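Alpha-1,6-mannanase (Bacteroides thetaiotaomicron, PDB 4V1S) probably hydrolyses alpha-1,6-linked mannose chains as a family GH76 glycoside hydrolase of a gut bacterium. Local coordinates at residues A[44-49]-A[338-343]; A[319-324]-A[384-389]. All coordinates share one frame; numbering follows the deposited sequence.

Interaction 1. Residues A[44-49]-A[338-343]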
loop_
_atom_site.group_PDB
_atom_site.type_symbol
_atom_site.label_atom_id
_atom_site.label_comp_id
_atom_site.label_asym_id
_atom_site.label_seq_id
_atom_site.Cartn_x
_atom_site.Cartn_y
_atom_site.Cartn_z
ATOM N N ASN A 44 -20.317 -11.852 -9.459
ATOM C CA ASN A 44 -19.065 -11.198 -9.813
ATOM C C ASN A 44 -17.873 -12.086 -9.531
ATOM O O ASN A 44 -17.587 -12.449 -8.384
ATOM C CB ASN A 44 -18.868 -9.889 -9.048
ATOM C CG ASN A 44 -19.920 -8.866 -9.362
ATOM O OD1 ASN A 44 -20.344 -8.695 -10.507
ATOM N ND2 ASN A 44 -20.321 -8.133 -8.331
ATOM N N ASP A 45 -17.158 -12.401 -10.591
ATOM C CA ASP A 45 -16.076 -13.329 -10.497
ATOM C C ASP A 45 -14.795 -12.530 -10.327
ATOM O O ASP A 45 -14.029 -12.357 -11.272
ATOM C CB ASP A 45 -16.045 -14.175 -11.750
ATOM C CG ASP A 45 -15.091 -15.326 -11.657
ATOM O OD1 ASP A 45 -14.365 -15.429 -10.638
ATOM O OD2 ASP A 45 -15.080 -16.137 -12.626
ATOM N N TYR A 46 -14.575 -12.049 -9.106
ATOM C CA TYR A 46 -13.399 -11.226 -8.801
ATOM C C TYR A 46 -12.098 -11.909 -9.151
ATOM O O TYR A 46 -11.169 -11.269 -9.613
ATOM C CB TYR A 46 -13.378 -10.827 -7.319
ATOM C CG TYR A 46 -14.591 -10.017 -6.918
ATOM C CD1 TYR A 46 -14.785 -8.740 -7.406
ATOM C CD2 TYR A 46 -15.573 -10.559 -6.078
ATOM C CE1 TYR A 46 -15.936 -8.009 -7.088
ATOM C CE2 TYR A 46 -16.703 -9.839 -5.742
ATOM C CZ TYR A 46 -16.885 -8.563 -6.255
ATOM O OH TYR A 46 -17.999 -7.832 -5.925
ATOM N N TYR A 47 -12.012 -13.211 -8.906
ATOM C CA TYR A 47 -10.786 -13.938 -9.187
ATOM C C TYR A 47 -10.430 -13.914 -10.674
ATOM O O TYR A 47 -9.274 -13.643 -11.054
ATOM C CB TYR A 47 -10.957 -15.371 -8.714
ATOM C CG TYR A 47 -9.688 -16.207 -8.607
ATOM C CD1 TYR A 47 -8.652 -15.840 -7.750
ATOM C CD2 TYR A 47 -9.552 -17.385 -9.301
ATOM C CE1 TYR A 47 -7.521 -16.612 -7.617
ATOM C CE2 TYR A 47 -8.418 -18.168 -9.195
ATOM C CZ TYR A 47 -7.404 -17.780 -8.335
ATOM O OH TYR A 47 -6.290 -18.576 -8.195
ATOM N N THR A 48 -11.427 -14.171 -11.519
ATOM C CA THR A 48 -11.238 -14.024 -12.965
ATOM C C THR A 48 -10.880 -12.592 -13.363
ATOM O O THR A 48 -10.005 -12.372 -14.164
ATOM C CB THR A 48 -12.471 -14.517 -13.751
ATOM O OG1 THR A 48 -12.552 -15.934 -13.534
ATOM C CG2 THR A 48 -12.335 -14.250 -15.209
ATOM N N TRP A 49 -11.541 -11.617 -12.758
ATOM C CA TRP A 49 -11.226 -10.238 -13.056
ATOM C C TRP A 49 -9.771 -9.956 -12.757
ATOM O O TRP A 49 -9.120 -9.268 -13.512
ATOM C CB TRP A 49 -12.091 -9.270 -12.246
ATOM C CG TRP A 49 -13.544 -9.311 -12.563
ATOM C CD1 TRP A 49 -14.159 -10.066 -13.507
ATOM C CD2 TRP A 49 -14.565 -8.558 -11.907
ATOM N NE1 TRP A 49 -15.523 -9.833 -13.477
ATOM C CE2 TRP A 49 -15.794 -8.905 -12.507
ATOM C CE3 TRP A 49 -14.558 -7.602 -10.888
ATOM C CZ2 TRP A 49 -17.014 -8.324 -12.111
ATOM C CZ3 TRP A 49 -15.771 -7.041 -10.485
ATOM C CH2 TRP A 49 -16.977 -7.410 -11.098
ATOM N N LYS A 338 -19.375 -2.090 1.406
ATOM C CA LYS A 338 -18.702 -0.926 0.883
ATOM C C LYS A 338 -17.562 -1.383 -0.045
ATOM O O LYS A 338 -17.412 -0.885 -1.146
ATOM C CB LYS A 338 -18.176 -0.067 2.054
ATOM C CG LYS A 338 -19.292 0.591 2.874
ATOM C CD LYS A 338 -18.776 1.347 4.093
ATOM C CE LYS A 338 -19.898 2.092 4.781
ATOM N NZ LYS A 338 -19.406 2.696 6.036
ATOM N N ALA A 339 -16.748 -2.316 0.425
ATOM C CA ALA A 339 -15.588 -2.731 -0.333
ATOM C C ALA A 339 -16.007 -3.304 -1.692
ATOM O O ALA A 339 -15.460 -2.945 -2.729
ATOM C CB ALA A 339 -14.770 -3.719 0.473
ATOM N N PHE A 340 -16.967 -4.198 -1.686
ATOM C CA PHE A 340 -17.405 -4.802 -2.932
ATOM C C PHE A 340 -18.045 -3.785 -3.868
ATOM O O PHE A 340 -17.850 -3.841 -5.073
ATOM C CB PHE A 340 -18.364 -5.946 -2.699
ATOM C CG PHE A 340 -17.734 -7.165 -2.078
ATOM C CD1 PHE A 340 -16.697 -7.807 -2.699
ATOM C CD2 PHE A 340 -18.233 -7.695 -0.896
ATOM C CE1 PHE A 340 -16.144 -8.944 -2.152
ATOM C CE2 PHE A 340 -17.682 -8.817 -0.349
ATOM C CZ PHE A 340 -16.623 -9.436 -0.971
ATOM N N HIS A 341 -18.809 -2.852 -3.312
ATOM C CA HIS A 341 -19.411 -1.794 -4.163
ATOM C C HIS A 341 -18.318 -0.945 -4.866
ATOM O O HIS A 341 -18.413 -0.649 -6.054
ATOM C CB HIS A 341 -20.314 -0.915 -3.310
ATOM C CG HIS A 341 -21.270 -0.081 -4.092
ATOM N ND1 HIS A 341 -22.117 -0.612 -5.038
ATOM C CD2 HIS A 341 -21.557 1.237 -4.024
ATOM C CE1 HIS A 341 -22.859 0.353 -5.548
ATOM N NE2 HIS A 341 -22.542 1.483 -4.946
ATOM N N ALA A 342 -17.253 -0.594 -4.123
ATOM C CA ALA A 342 -16.179 0.234 -4.669
ATOM C C ALA A 342 -15.415 -0.576 -5.742
ATOM O O ALA A 342 -15.093 -0.066 -6.813
ATOM C CB ALA A 342 -15.259 0.726 -3.579
ATOM N N ILE A 343 -15.174 -1.845 -5.444
ATOM C CA ILE A 343 -14.447 -2.727 -6.387
ATOM C C ILE A 343 -15.296 -2.987 -7.646
ATOM O O ILE A 343 -14.768 -3.009 -8.776
ATOM C CB ILE A 343 -13.934 -3.999 -5.673
ATOM C CG1 ILE A 343 -12.896 -3.581 -4.610
ATOM C CG2 ILE A 343 -13.314 -4.947 -6.678
ATOM C CD1 ILE A 343 -12.507 -4.673 -3.653
#
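Phe340 is the first residue along 338-343 to meet Tyr46, and its CD1 lies 3.5 Å from Tyr46 OH. The two side chains cross at about a right angle, with Phe340 CE1 3.7 Å from Tyr46 CE2. Although the ring planes are only 22° apart, they are slid so far (centroids 5.3 Å) that they barely overlap. One turn on, Ile343 sends its CG2 branch, placed anti to the backbone N, to the same side of the phenol plane as Phe340, nearer the CD1/CE1 rim and 4.1 Å from Tyr46 CE1. Ile343 O sits 4.5 Å from Trp49 CZ3. The phenol OH finds its polar partner in Asn344 OD1, while CB of Asn44 lies over the opposite face of the Tyr46 ring, toward the rim. An alanine in place of Tyr46 would probably leave a gap beside Phe340 and Ile343 and cost Asn344 its hydrogen bond. Asp45 N-caps the helix carrying Tyr46: OD1 takes a weak capping bond from Thr48 N, and Asp45 OD2 accepts from Thr48 OG1 at 2.7 Å. Here the first long helix of the chain meets the last but one, consistent with outer helices of an (alpha/alpha)6 barrel.

Interaction 2. Residues A[319-324]-A[384-389]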
loop_
_atom_site.group_PDB
_atom_site.type_symbol
_atom_site.label_atom_id
_atom_site.label_comp_id
_atom_site.label_asym_id
_atom_site.label_seq_id
_atom_site.Cartn_x
_atom_site.Cartn_y
_atom_site.Cartn_z
ATOM N N ILE A 319 -8.325 2.933 1.493
ATOM C CA ILE A 319 -9.616 3.027 2.183
ATOM C C ILE A 319 -10.329 1.674 2.083
ATOM O O ILE A 319 -10.940 1.198 3.057
ATOM C CB ILE A 319 -10.478 4.166 1.614
ATOM C CG1 ILE A 319 -9.761 5.518 1.809
ATOM C CG2 ILE A 319 -11.876 4.160 2.236
ATOM C CD1 ILE A 319 -9.239 5.793 3.208
ATOM N N ILE A 320 -10.226 1.025 0.915
ATOM C CA ILE A 320 -10.824 -0.301 0.750
ATOM C C ILE A 320 -10.141 -1.317 1.661
ATOM O O ILE A 320 -10.825 -2.111 2.334
ATOM C CB ILE A 320 -10.797 -0.752 -0.718
ATOM C CG1 ILE A 320 -11.488 0.277 -1.621
ATOM C CG2 ILE A 320 -11.443 -2.128 -0.853
ATOM C CD1 ILE A 320 -11.530 -0.098 -3.105
ATOM N N ASP A 321 -8.807 -1.275 1.759
ATOM C CA ASP A 321 -8.121 -2.180 2.682
ATOM C C ASP A 321 -8.518 -1.892 4.149
ATOM O O ASP A 321 -8.571 -2.826 4.958
ATOM C CB ASP A 321 -6.579 -2.082 2.543
ATOM C CG ASP A 321 -6.012 -3.090 1.569
ATOM O OD1 ASP A 321 -6.754 -4.039 1.231
ATOM O OD2 ASP A 321 -4.831 -2.942 1.178
ATOM N N SER A 322 -8.799 -0.616 4.473
ATOM C CA SER A 322 -9.297 -0.228 5.798
ATOM C C SER A 322 -10.641 -0.883 6.076
ATOM O O SER A 322 -10.877 -1.377 7.189
ATOM C CB SER A 322 -9.356 1.320 5.949
ATOM O OG SER A 322 -8.037 1.880 5.858
ATOM N N TRP A 323 -11.532 -0.855 5.088
ATOM C CA TRP A 323 -12.810 -1.548 5.220
ATOM C C TRP A 323 -12.625 -3.056 5.503
ATOM O O TRP A 323 -13.317 -3.611 6.367
ATOM C CB TRP A 323 -13.708 -1.314 4.020
ATOM C CG TRP A 323 -14.195 0.023 3.888
ATOM C CD1 TRP A 323 -14.490 0.920 4.892
ATOM C CD2 TRP A 323 -14.521 0.665 2.661
ATOM N NE1 TRP A 323 -14.980 2.085 4.349
ATOM C CE2 TRP A 323 -15.034 1.952 2.980
ATOM C CE3 TRP A 323 -14.466 0.267 1.329
ATOM C CZ2 TRP A 323 -15.427 2.878 1.989
ATOM C CZ3 TRP A 323 -14.884 1.180 0.334
ATOM C CH2 TRP A 323 -15.351 2.465 0.675
ATOM N N PHE A 324 -11.744 -3.726 4.758
ATOM C CA PHE A 324 -11.479 -5.127 5.014
ATOM C C PHE A 324 -10.963 -5.330 6.437
ATOM O O PHE A 324 -11.383 -6.273 7.107
ATOM C CB PHE A 324 -10.505 -5.691 3.977
ATOM C CG PHE A 324 -11.084 -5.838 2.573
ATOM C CD1 PHE A 324 -12.306 -6.509 2.373
ATOM C CD2 PHE A 324 -10.392 -5.360 1.448
ATOM C CE1 PHE A 324 -12.811 -6.690 1.092
ATOM C CE2 PHE A 324 -10.870 -5.578 0.169
ATOM C CZ PHE A 324 -12.100 -6.215 -0.011
ATOM N N TYR A 384 -8.974 -6.703 -6.886
ATOM C CA TYR A 384 -9.759 -7.867 -7.320
ATOM C C TYR A 384 -9.403 -9.117 -6.547
ATOM O O TYR A 384 -10.279 -9.917 -6.231
ATOM C CB TYR A 384 -9.660 -8.115 -8.836
ATOM C CG TYR A 384 -10.193 -7.013 -9.705
ATOM C CD1 TYR A 384 -11.323 -6.280 -9.342
ATOM C CD2 TYR A 384 -9.559 -6.687 -10.905
ATOM C CE1 TYR A 384 -11.761 -5.219 -10.122
ATOM C CE2 TYR A 384 -10.043 -5.675 -11.752
ATOM C CZ TYR A 384 -11.149 -4.947 -11.338
ATOM O OH TYR A 384 -11.626 -3.941 -12.130
ATOM N N MET A 385 -8.117 -9.325 -6.276
ATOM C CA MET A 385 -7.706 -10.490 -5.540
ATOM C C MET A 385 -8.211 -10.410 -4.083
ATOM O O MET A 385 -8.620 -11.422 -3.493
ATOM C CB MET A 385 -6.193 -10.668 -5.591
ATOM C CG MET A 385 -5.724 -12.010 -5.058
ATOM S SD MET A 385 -6.187 -13.410 -6.043
ATOM C CE MET A 385 -4.824 -13.481 -7.198
ATOM N N ARG A 386 -8.148 -9.213 -3.498
ATOM C CA ARG A 386 -8.709 -9.014 -2.163
ATOM C C ARG A 386 -10.193 -9.362 -2.093
ATOM O O ARG A 386 -10.658 -10.075 -1.188
ATOM C CB ARG A 386 -8.497 -7.596 -1.686
ATOM C CG ARG A 386 -7.042 -7.240 -1.458
ATOM C CD ARG A 386 -6.533 -7.824 -0.169
ATOM N NE ARG A 386 -6.801 -6.946 0.942
ATOM C CZ ARG A 386 -6.973 -7.294 2.204
ATOM N NH1 ARG A 386 -6.958 -8.551 2.550
ATOM N NH2 ARG A 386 -7.139 -6.350 3.126
ATOM N N ALA A 387 -10.930 -8.848 -3.046
ATOM C CA ALA A 387 -12.361 -9.137 -3.150
ATOM C C ALA A 387 -12.613 -10.645 -3.326
ATOM O O ALA A 387 -13.500 -11.190 -2.716
ATOM C CB ALA A 387 -12.962 -8.355 -4.304
ATOM N N ALA A 388 -11.796 -11.310 -4.132
ATOM C CA ALA A 388 -11.918 -12.754 -4.316
ATOM C C ALA A 388 -11.738 -13.499 -2.995
ATOM O O ALA A 388 -12.460 -14.450 -2.697
ATOM C CB ALA A 388 -10.903 -13.225 -5.352
ATOM N N ASN A 389 -10.787 -13.045 -2.190
ATOM C CA ASN A 389 -10.510 -13.676 -0.908
ATOM C C ASN A 389 -11.692 -13.500 0.042
ATOM O O ASN A 389 -12.111 -14.437 0.684
ATOM C CB ASN A 389 -9.214 -13.107 -0.318
ATOM C CG ASN A 389 -8.731 -13.876 0.874
ATOM O OD1 ASN A 389 -8.952 -15.085 0.982
ATOM N ND2 ASN A 389 -8.069 -13.193 1.783
#
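Asp321 OD1 is gripped twice by one side chain, Arg386, whose NE and NH2 reach it at 2.9 Å and 3.0 Å in a side-on salt bridge. Both N-H groups approach from the same face of the carboxylate: NE on the syn side, 27° out of the plane, NH2 from well above it. Seen from the arginine, the oxygen lies almost exactly in the guanidinium plane, although carboxylate and guanidinium are turned 66° against each other. Arg386 gets there by bending at chi2 (-77°) and again at chi3, which brings NE and NH2 to the same oxygen. The other oxygen, Asp321 OD2, accepts from Tyr382 OH, and Arg386 NH1 continues to Glu93, so both ends of the bridge are fixed from outside.

Helices 313-330 and 374-394 run nearly parallel here, their axes 11.5 Å apart, as expected of neighbouring inner helices in the (alpha/alpha)6 barrel of GH76 enzymes. Phe324, one turn after Asp321, packs against the guanidinium; its ring has Asp321 OD1 at its edge, in plane. Phe324 CD2 lies over one face of the guanidinium, 4.0 Å from Arg386 CZ, but the steep tilt between ring and guanidinium rules out a flat stack. Phe324 CB comes to 3.5 Å from Arg386 NH2, and further out Phe324 CE2 packs 3.6 Å from Arg386 CB, as the two side chains slide past each other in opposite directions. The ring tip ends near the backbone of Ala387, with Phe324 CZ 4.2 Å from Ala387 N. Tyr390 stacks on the same phenyl ring, and Leu336 and Ala339 of helix 334-350 touch it as well.

In the fold
The centres of interactions 1 and 2 are about 8 Å apart, and the two contacts touch directly. Helix 374-394 joins them. Tyr46 packs on it with CB 3.4 Å from Tyr384 O and CG 3.5 Å from Ala387 CB, and Phe340 CE1 comes to 3.5 Å from Ala387 O. Helices 313-330 and 334-350, consecutive in the chain, meet where Trp323 CE3 lies 3.6 Å from Ala339 N. Interaction 2 is nearer the centre of the chain, about 12 Å against 18 Å for interaction 1, consistent with interaction 2 joining inner helices and interaction 1 outer ones, where the first long helix, 46-61, meets helices 334-350 and 374-394.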